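Aerobactin synthase IucC (Klebsiella pneumoniae, PDB 6CN7) probably catalyses the ATP-dependent attachment of a second N-acetyl-N-hydroxylysine to the citryl intermediate, completing the siderophore aerobactin for iron acquisition. Local coordinates at residues W398-V406 and I428-R439. The protein carries 5 engineered substitutions. Sequence-based numbering, arbitrary orientation.
Sequences WLTQLFRVV and ITLAMKKGVPQR
Trp398 NE1 donates a hydrogen bond to Gly435 O over 2.6 Å, a worked example of a helix side chain hydrogen-bonded to the turn of a beta hairpin. The bond is nearly straight (169°), and the carbonyl oxygen lies close to the indole plane. With CG anti to the backbone N (chi1 -167°), the tryptophan reaches along the helix flank to the type I' turn Lys433-Val436, where Gly435 N is hydrogen-bonded to a MES molecule, probably from the crystallisation liquor.

The remaining contacts are mostly van der Waals. Pro437 CD approaches the indole obliquely, above its plane and toward the rim, 3.7 Å from Trp398 CZ2, while Met432 CE comes to the ring edge. The proline ring otherwise leans on the helix at Leu402. Gln401 CG lies 4.1 Å from Val436 CG1. Leu430 divides its branches: CD1 meets Leu402 CD1 at 3.8 Å, and CD2 meets Val406 CG2 at 3.6 Å. Val405 presses CG1 against the backbone of Arg439, whose guanidinium turns elsewhere, to Glu365.

Helix 395-417 thus packs on one face of a mixed sheet, its segment running only 20° from strand 436-439. Strand 428-433 pairs on its far side with strand 366-369, helix 383-391 adds Ile388 and Ser391 beside Trp398, and helix 505-521 packs against Leu399 and Phe403.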
ATOM      1  N   TRP A 398      -2.936   4.462  48.939  1.00 46.63           N
ATOM      2  CA  TRP A 398      -3.174   3.950  47.595  1.00 45.45           C
ATOM      3  C   TRP A 398      -1.869   3.863  46.812  1.00 49.21           C
ATOM      4  O   TRP A 398      -1.568   2.835  46.192  1.00 47.98           O
ATOM      5  CB  TRP A 398      -4.184   4.848  46.879  1.00 45.37           C
ATOM      6  CG  TRP A 398      -4.757   4.281  45.620  1.00 42.61           C
ATOM      7  CD1 TRP A 398      -5.979   3.694  45.468  1.00 41.72           C
ATOM      8  CD2 TRP A 398      -4.140   4.264  44.329  1.00 40.91           C
ATOM      9  NE1 TRP A 398      -6.159   3.308  44.162  1.00 39.34           N
ATOM     10  CE2 TRP A 398      -5.043   3.645  43.442  1.00 38.46           C
ATOM     11  CE3 TRP A 398      -2.910   4.708  43.836  1.00 41.06           C
ATOM     12  CZ2 TRP A 398      -4.755   3.459  42.093  1.00 37.69           C
ATOM     13  CZ3 TRP A 398      -2.626   4.523  42.496  1.00 39.46           C
ATOM     14  CH2 TRP A 398      -3.544   3.904  41.640  1.00 39.34           C
ATOM     15  N   LEU A 399      -1.072   4.936  46.840  1.00 47.78           N
ATOM     16  CA  LEU A 399       0.221   4.924  46.162  1.00 47.38           C
ATOM     17  C   LEU A 399       1.123   3.824  46.708  1.00 49.76           C
ATOM     18  O   LEU A 399       1.802   3.132  45.940  1.00 48.63           O
ATOM     19  CB  LEU A 399       0.899   6.287  46.301  1.00 51.34           C
ATOM     20  CG  LEU A 399       0.534   7.342  45.256  1.00 55.47           C
ATOM     21  CD1 LEU A 399      -0.934   7.700  45.321  1.00 64.00           C
ATOM     22  CD2 LEU A 399       1.384   8.585  45.451  1.00 55.44           C
ATOM     23  N   THR A 400       1.159   3.659  48.032  1.00 48.75           N
ATOM     24  CA  THR A 400       1.978   2.603  48.620  1.00 48.27           C
ATOM     25  C   THR A 400       1.590   1.242  48.057  1.00 49.28           C
ATOM     26  O   THR A 400       2.458   0.430  47.714  1.00 47.43           O
ATOM     27  CB  THR A 400       1.839   2.615  50.145  1.00 47.67           C
ATOM     28  OG1 THR A 400       2.355   3.845  50.664  1.00 47.97           O
ATOM     29  CG2 THR A 400       2.601   1.444  50.775  1.00 44.39           C
ATOM     30  N   GLN A 401       0.286   0.976  47.954  1.00 47.15           N
ATOM     31  CA  GLN A 401      -0.173  -0.275  47.357  1.00 47.44           C
ATOM     32  C   GLN A 401       0.325  -0.410  45.922  1.00 49.33           C
ATOM     33  O   GLN A 401       0.792  -1.479  45.516  1.00 45.48           O
ATOM     34  CB  GLN A 401      -1.700  -0.342  47.409  1.00 46.23           C
ATOM     35  CG  GLN A 401      -2.297  -1.638  46.877  1.00 47.81           C
ATOM     36  CD  GLN A 401      -1.960  -2.830  47.742  1.00 47.54           C
ATOM     37  OE1 GLN A 401      -1.434  -2.688  48.847  1.00 53.67           O
ATOM     38  NE2 GLN A 401      -2.263  -4.022  47.242  1.00 43.23           N
ATOM     39  N   LEU A 402       0.233   0.668  45.138  1.00 46.41           N
ATOM     40  CA  LEU A 402       0.711   0.628  43.759  1.00 47.95           C
ATOM     41  C   LEU A 402       2.196   0.288  43.700  1.00 47.96           C
ATOM     42  O   LEU A 402       2.627  -0.499  42.848  1.00 43.64           O
ATOM     43  CB  LEU A 402       0.448   1.971  43.075  1.00 47.42           C
ATOM     44  CG  LEU A 402       0.975   2.132  41.644  1.00 47.72           C
ATOM     45  CD1 LEU A 402       0.243   1.204  40.684  1.00 50.13           C
ATOM     46  CD2 LEU A 402       0.850   3.576  41.194  1.00 46.58           C
ATOM     47  N   PHE A 403       2.995   0.873  44.595  1.00 49.18           N
ATOM     48  CA  PHE A 403       4.435   0.646  44.557  1.00 46.41           C
ATOM     49  C   PHE A 403       4.785  -0.779  44.967  1.00 45.84           C
ATOM     50  O   PHE A 403       5.712  -1.380  44.410  1.00 46.73           O
ATOM     51  CB  PHE A 403       5.143   1.655  45.463  1.00 43.85           C
ATOM     52  CG  PHE A 403       4.994   3.087  45.018  1.00 42.45           C
ATOM     53  CD1 PHE A 403       4.841   3.408  43.678  1.00 43.63           C
ATOM     54  CD2 PHE A 403       5.011   4.114  45.945  1.00 47.17           C
ATOM     55  CE1 PHE A 403       4.708   4.722  43.275  1.00 44.19           C
ATOM     56  CE2 PHE A 403       4.877   5.431  45.546  1.00 48.47           C
ATOM     57  CZ  PHE A 403       4.727   5.735  44.209  1.00 47.08           C
ATOM     58  N   ARG A 404       4.062  -1.337  45.940  1.00 48.82           N
ATOM     59  CA  ARG A 404       4.311  -2.720  46.337  1.00 49.11           C
ATOM     60  C   ARG A 404       3.893  -3.695  45.245  1.00 46.80           C
ATOM     61  O   ARG A 404       4.468  -4.784  45.131  1.00 46.33           O
ATOM     62  CB  ARG A 404       3.572  -3.031  47.638  1.00 49.86           C
ATOM     63  CG  ARG A 404       3.942  -2.127  48.807  1.00 51.64           C
ATOM     64  CD  ARG A 404       2.971  -2.310  49.963  1.00 50.24           C
ATOM     65  NE  ARG A 404       3.118  -3.623  50.579  1.00 51.78           N
ATOM     66  CZ  ARG A 404       2.194  -4.218  51.324  1.00 52.89           C
ATOM     67  NH1 ARG A 404       1.025  -3.631  51.553  1.00 54.60           N
ATOM     68  NH2 ARG A 404       2.441  -5.415  51.838  1.00 51.40           N
ATOM     69  N   VAL A 405       2.906  -3.320  44.431  1.00 46.74           N
ATOM     70  CA  VAL A 405       2.406  -4.210  43.386  1.00 46.32           C
ATOM     71  C   VAL A 405       3.326  -4.205  42.168  1.00 42.60           C
ATOM     72  O   VAL A 405       3.510  -5.233  41.513  1.00 45.39           O
ATOM     73  CB  VAL A 405       0.970  -3.800  43.010  1.00 48.45           C
ATOM     74  CG1 VAL A 405       0.545  -4.427  41.683  1.00 52.29           C
ATOM     75  CG2 VAL A 405       0.004  -4.203  44.120  1.00 48.79           C
ATOM     76  N   VAL A 406       3.914  -3.058  41.843  1.00 44.56           N
ATOM     77  CA  VAL A 406       4.633  -2.864  40.583  1.00 46.96           C
ATOM     78  C   VAL A 406       6.143  -2.928  40.778  1.00 46.29           C
ATOM     79  O   VAL A 406       6.826  -3.717  40.125  1.00 48.44           O
ATOM     80  CB  VAL A 406       4.213  -1.525  39.934  1.00 46.84           C
ATOM     81  CG1 VAL A 406       5.004  -1.279  38.652  1.00 49.88           C
ATOM     82  CG2 VAL A 406       2.719  -1.516  39.644  1.00 46.78           C
ATOM     83  N   ILE A 428       2.890  -2.765  31.111  1.00 60.14           N
ATOM     84  CA  ILE A 428       2.528  -3.117  32.477  1.00 53.64           C
ATOM     85  C   ILE A 428       1.014  -3.034  32.583  1.00 50.02           C
ATOM     86  O   ILE A 428       0.427  -1.966  32.369  1.00 47.56           O
ATOM     87  CB  ILE A 428       3.206  -2.194  33.502  1.00 52.90           C
ATOM     88  CG1 ILE A 428       4.709  -2.466  33.535  1.00 55.87           C
ATOM     89  CG2 ILE A 428       2.595  -2.388  34.899  1.00 49.90           C
ATOM     90  CD1 ILE A 428       5.488  -1.469  34.352  1.00 57.19           C
ATOM     91  N   THR A 429       0.383  -4.157  32.905  1.00 49.47           N
ATOM     92  CA  THR A 429      -1.054  -4.222  33.113  1.00 49.63           C
ATOM     93  C   THR A 429      -1.338  -4.365  34.601  1.00 52.24           C
ATOM     94  O   THR A 429      -0.672  -5.135  35.299  1.00 51.89           O
ATOM     95  CB  THR A 429      -1.670  -5.396  32.345  1.00 50.14           C
ATOM     96  OG1 THR A 429      -1.420  -5.239  30.944  1.00 56.22           O
ATOM     97  CG2 THR A 429      -3.175  -5.470  32.581  1.00 46.10           C
ATOM     98  N   LEU A 430      -2.323  -3.614  35.082  1.00 48.79           N
ATOM     99  CA  LEU A 430      -2.750  -3.669  36.472  1.00 47.72           C
ATOM    100  C   LEU A 430      -4.131  -4.295  36.561  1.00 49.13           C
ATOM    101  O   LEU A 430      -5.020  -3.973  35.765  1.00 52.14           O
ATOM    102  CB  LEU A 430      -2.789  -2.276  37.102  1.00 49.77           C
ATOM    103  CG  LEU A 430      -1.479  -1.493  37.162  1.00 51.00           C
ATOM    104  CD1 LEU A 430      -1.747  -0.094  37.687  1.00 48.38           C
ATOM    105  CD2 LEU A 430      -0.459  -2.209  38.032  1.00 54.13           C
ATOM    106  N   ALA A 431      -4.306  -5.188  37.529  1.00 49.25           N
ATOM    107  CA  ALA A 431      -5.619  -5.734  37.847  1.00 48.57           C
ATOM    108  C   ALA A 431      -6.285  -4.818  38.864  1.00 49.10           C
ATOM    109  O   ALA A 431      -5.762  -4.621  39.965  1.00 52.54           O
ATOM    110  CB  ALA A 431      -5.501  -7.156  38.390  1.00 48.09           C
ATOM    111  N   MET A 432      -7.430  -4.254  38.493  1.00 49.27           N
ATOM    112  CA  MET A 432      -8.124  -3.267  39.309  1.00 49.90           C
ATOM    113  C   MET A 432      -9.436  -3.846  39.814  1.00 54.14           C
ATOM    114  O   MET A 432     -10.182  -4.466  39.051  1.00 57.56           O
ATOM    115  CB  MET A 432      -8.396  -1.988  38.511  1.00 48.69           C
ATOM    116  CG  MET A 432      -7.156  -1.333  37.916  1.00 50.08           C
ATOM    117  SD  MET A 432      -6.048  -0.639  39.159  1.00 51.11           S
ATOM    118  CE  MET A 432      -7.055   0.672  39.849  1.00 50.40           C
ATOM    119  N   LYS A 433      -9.709  -3.641  41.101  1.00 52.21           N
ATOM    120  CA  LYS A 433     -10.991  -3.996  41.698  1.00 53.32           C
ATOM    121  C   LYS A 433     -11.405  -2.877  42.639  1.00 55.17           C
ATOM    122  O   LYS A 433     -10.739  -2.637  43.650  1.00 54.50           O
ATOM    123  CB  LYS A 433     -10.907  -5.328  42.451  1.00 56.22           C
ATOM    124  N   LYS A 434     -12.498  -2.198  42.303  1.00 55.45           N
ATOM    125  CA  LYS A 434     -13.029  -1.117  43.128  1.00 61.81           C
ATOM    126  C   LYS A 434     -11.954  -0.073  43.425  1.00 62.20           C
ATOM    127  O   LYS A 434     -11.766   0.361  44.565  1.00 61.30           O
ATOM    128  CB  LYS A 434     -13.633  -1.671  44.419  1.00 69.32           C
ATOM    129  CG  LYS A 434     -14.760  -2.661  44.176  1.00 75.72           C
ATOM    130  CD  LYS A 434     -15.527  -2.972  45.449  1.00 86.33           C
ATOM    131  CE  LYS A 434     -16.782  -3.772  45.143  1.00 92.41           C
ATOM    132  NZ  LYS A 434     -16.478  -5.019  44.384  1.00 95.03           N
ATOM    133  N   GLY A 435     -11.236   0.326  42.376  1.00 61.77           N
ATOM    134  CA  GLY A 435     -10.287   1.414  42.460  1.00 58.67           C
ATOM    135  C   GLY A 435      -8.926   1.061  43.016  1.00 56.25           C
ATOM    136  O   GLY A 435      -8.058   1.940  43.074  1.00 58.49           O
ATOM    137  N   VAL A 436      -8.702  -0.188  43.412  1.00 52.99           N
ATOM    138  CA  VAL A 436      -7.437  -0.590  44.027  1.00 51.50           C
ATOM    139  C   VAL A 436      -6.671  -1.486  43.061  1.00 48.74           C
ATOM    140  O   VAL A 436      -7.275  -2.373  42.441  1.00 49.22           O
ATOM    141  CB  VAL A 436      -7.674  -1.312  45.362  1.00 51.21           C
ATOM    142  CG1 VAL A 436      -6.347  -1.731  45.993  1.00 50.20           C
ATOM    143  CG2 VAL A 436      -8.461  -0.424  46.312  1.00 52.14           C
ATOM    144  N   PRO A 437      -5.358  -1.304  42.892  1.00 47.58           N
ATOM    145  CA  PRO A 437      -4.573  -2.272  42.107  1.00 47.43           C
ATOM    146  C   PRO A 437      -4.348  -3.553  42.900  1.00 50.96           C
ATOM    147  O   PRO A 437      -3.721  -3.537  43.960  1.00 58.30           O
ATOM    148  CB  PRO A 437      -3.256  -1.531  41.837  1.00 48.26           C
ATOM    149  CG  PRO A 437      -3.181  -0.466  42.863  1.00 49.80           C
ATOM    150  CD  PRO A 437      -4.589  -0.082  43.191  1.00 48.85           C
ATOM    151  N   GLN A 438      -4.866  -4.665  42.376  1.00 50.36           N
ATOM    152  CA  GLN A 438      -4.757  -5.955  43.053  1.00 52.18           C
ATOM    153  C   GLN A 438      -3.374  -6.560  42.863  1.00 54.72           C
ATOM    154  O   GLN A 438      -2.733  -6.983  43.830  1.00 58.18           O
ATOM    155  CB  GLN A 438      -5.822  -6.917  42.519  1.00 56.53           C
ATOM    156  CG  GLN A 438      -7.240  -6.379  42.557  1.00 56.57           C
ATOM    157  CD  GLN A 438      -7.838  -6.407  43.948  1.00 54.24           C
ATOM    158  OE1 GLN A 438      -7.852  -7.444  44.608  1.00 55.88           O
ATOM    159  NE2 GLN A 438      -8.338  -5.266  44.403  1.00 54.99           N
ATOM    160  N   ARG A 439      -2.907  -6.610  41.619  1.00 53.15           N
ATOM    161  CA  ARG A 439      -1.617  -7.196  41.292  1.00 51.96           C
ATOM    162  C   ARG A 439      -1.240  -6.750  39.888  1.00 52.60           C
ATOM    163  O   ARG A 439      -2.050  -6.167  39.162  1.00 51.67           O
ATOM    164  CB  ARG A 439      -1.653  -8.722  41.407  1.00 56.96           C
ATOM    165  CG  ARG A 439      -2.750  -9.395  40.599  1.00 60.45           C
ATOM    166  CD  ARG A 439      -2.922 -10.827  41.068  1.00 67.58           C
ATOM    167  NE  ARG A 439      -3.800 -11.617  40.209  1.00 72.85           N
ATOM    168  CZ  ARG A 439      -5.118 -11.698  40.353  1.00 80.29           C
ATOM    169  NH1 ARG A 439      -5.733 -11.029  41.321  1.00 86.55           N
ATOM    170  NH2 ARG A 439      -5.828 -12.451  39.524  1.00 80.33           N
TER